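PDB 3IF2: aminotransferase from Psychrobacter arcticus 273-4, which probably transfers amino groups between amino acids and 2-oxo acids, perhaps valine and pyruvate, using a pyridoxal 5'-phosphate cofactor. Local coordinates for residues 246-249 with 254-257. Numbering follows the deposited sequence.
Sequences NAYG and NIIY. With PLP (pyridoxal-5'-phosphate), chain C.
Tyr-248 faces Ile-255 with its backbone and reaches pyridoxal phosphate with its phenol. Two backbone bonds hold the segments together: Ile-255 N donates to Tyr-248 O (2.8 Å), and Asn-254 N donates to Gly-249 O (2.8 Å). Both are bent, the first with an N-H...O angle of 139°.

Followed outward, the Tyr-248 side chain starts at CB and turns CG beside its own backbone N, anti to the carbonyl carbon (chi1 -57°), which leads the ring away from 254-257. Its CD1 edge still meets Ile-255 CD1 near the ring plane, a loose apolar contact at 4.4 Å. On the other edge, CD2 lies near the cofactor methyl, PLP C2A; CE2 and then CZ close on PLP O3, CE2 at 3.1 Å. At the tip, OH shares a hydrogen bond with PLP O3 (2.8 Å), consistent with a phenol that tunes the cofactor's hydroxyl, as in other class I aminotransferases; Lys-276 NZ adds a weak bond. One residue back, Ala-247 CB lies over a face of the pyridine ring, 3.3 Å from PLP N1.

A type I turn, Asn-246 to Gly-249, carries these groups just beyond strand 242-245. Asn-246 packs against strand 268-273, whereas Ile-255 lies on Ile-333 and Tyr-337 of helix 324-351, so this loop, with a largely buried contact, spans from the C-terminal end of strand 242-245, beside the cofactor, to that long helix.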
loop_
_atom_site.group_PDB
_atom_site.type_symbol
_atom_site.label_atom_id
_atom_site.label_comp_id
_atom_site.label_asym_id
_atom_site.label_seq_id
_atom_site.Cartn_x
_atom_site.Cartn_y
_atom_site.Cartn_z
ATOM N N ASN A 246 -2.938 -10.236 15.325
ATOM C CA ASN A 246 -2.043 -11.400 15.570
ATOM C C ASN A 246 -0.725 -11.312 14.842
ATOM O O ASN A 246 -0.188 -12.331 14.430
ATOM C CB ASN A 246 -2.672 -12.732 15.187
ATOM C CG ASN A 246 -3.852 -13.029 15.973
ATOM O OD1 ASN A 246 -4.850 -12.318 15.860
ATOM N ND2 ASN A 246 -3.789 -14.102 16.782
ATOM N N ALA A 247 -0.145 -10.128 14.720
ATOM C CA ALA A 247 1.154 -10.010 14.041
ATOM C C ALA A 247 2.175 -11.068 14.536
ATOM O O ALA A 247 2.839 -11.693 13.716
ATOM C CB ALA A 247 1.706 -8.611 14.189
ATOM N N TYR A 248 2.209 -11.309 15.856
ATOM C CA TYR A 248 3.140 -12.245 16.534
ATOM C C TYR A 248 2.488 -13.515 17.079
ATOM O O TYR A 248 3.179 -14.336 17.696
ATOM C CB TYR A 248 3.799 -11.525 17.743
ATOM C CG TYR A 248 4.546 -10.254 17.409
ATOM C CD1 TYR A 248 5.836 -10.283 16.881
ATOM C CD2 TYR A 248 3.956 -9.011 17.617
ATOM C CE1 TYR A 248 6.526 -9.071 16.552
ATOM C CE2 TYR A 248 4.619 -7.823 17.291
ATOM C CZ TYR A 248 5.902 -7.851 16.762
ATOM O OH TYR A 248 6.546 -6.657 16.464
ATOM N N GLY A 249 1.184 -13.690 16.837
ATOM C CA GLY A 249 0.400 -14.751 17.433
ATOM C C GLY A 249 0.156 -15.988 16.626
ATOM O O GLY A 249 0.869 -16.270 15.671
ATOM N N ASN A 254 3.290 -17.635 15.662
ATOM C CA ASN A 254 3.040 -18.379 16.909
ATOM C C ASN A 254 4.107 -18.099 17.950
ATOM O O ASN A 254 4.610 -19.020 18.580
ATOM C CB ASN A 254 2.929 -19.884 16.587
ATOM C CG ASN A 254 2.351 -20.736 17.757
ATOM O OD1 ASN A 254 1.387 -20.351 18.434
ATOM N ND2 ASN A 254 2.940 -21.916 17.959
ATOM N N ILE A 255 4.484 -16.824 18.094
ATOM C CA ILE A 255 5.504 -16.406 19.074
ATOM C C ILE A 255 4.746 -16.110 20.390
ATOM O O ILE A 255 4.661 -14.964 20.818
ATOM C CB ILE A 255 6.342 -15.185 18.577
ATOM C CG1 ILE A 255 6.938 -15.443 17.187
ATOM C CG2 ILE A 255 7.457 -14.850 19.594
ATOM C CD1 ILE A 255 7.602 -14.255 16.543
ATOM N N ILE A 256 4.138 -17.160 20.959
ATOM C CA ILE A 256 3.349 -17.128 22.195
ATOM C C ILE A 256 3.879 -18.229 23.089
ATOM O O ILE A 256 3.905 -19.374 22.671
ATOM C CB ILE A 256 1.848 -17.415 21.963
ATOM C CG1 ILE A 256 1.189 -16.254 21.236
ATOM C CG2 ILE A 256 1.108 -17.587 23.293
ATOM C CD1 ILE A 256 -0.363 -16.332 21.194
ATOM N N TYR A 257 4.279 -17.883 24.312
ATOM C CA TYR A 257 4.839 -18.861 25.242
ATOM C C TYR A 257 3.898 -19.214 26.411
ATOM O O TYR A 257 4.337 -19.901 27.325
ATOM C CB TYR A 257 6.192 -18.400 25.795
ATOM C CG TYR A 257 7.105 -17.616 24.858
ATOM C CD1 TYR A 257 7.392 -18.038 23.536
ATOM C CD2 TYR A 257 7.764 -16.472 25.349
ATOM C CE1 TYR A 257 8.276 -17.268 22.709
ATOM C CE2 TYR A 257 8.632 -15.711 24.567
ATOM C CZ TYR A 257 8.886 -16.099 23.264
ATOM O OH TYR A 257 9.752 -15.283 22.583
HETATM N N1 PLP C . 1.034 -5.435 14.764
HETATM C C2 PLP C . 2.023 -5.365 15.722
HETATM C C2A PLP C . 1.654 -5.721 17.127
HETATM C C3 PLP C . 3.333 -4.983 15.353
HETATM O O3 PLP C . 4.346 -4.903 16.272
HETATM C C4 PLP C . 3.616 -4.647 14.008
HETATM C C4A PLP C . 4.958 -3.982 13.724
HETATM O O4A PLP C . 5.686 -4.359 12.797
HETATM C C5 PLP C . 2.566 -4.725 13.034
HETATM C C6 PLP C . 1.284 -5.126 13.454
HETATM C C5A PLP C . 2.752 -4.343 11.552
HETATM O O4P PLP C . 3.210 -5.405 10.742
HETATM P P PLP C . 3.161 -5.299 9.141
HETATM O O1P PLP C . 2.593 -4.067 8.481
HETATM O O2P PLP C . 2.303 -6.470 8.800
HETATM O O3P PLP C . 4.565 -5.456 8.706
#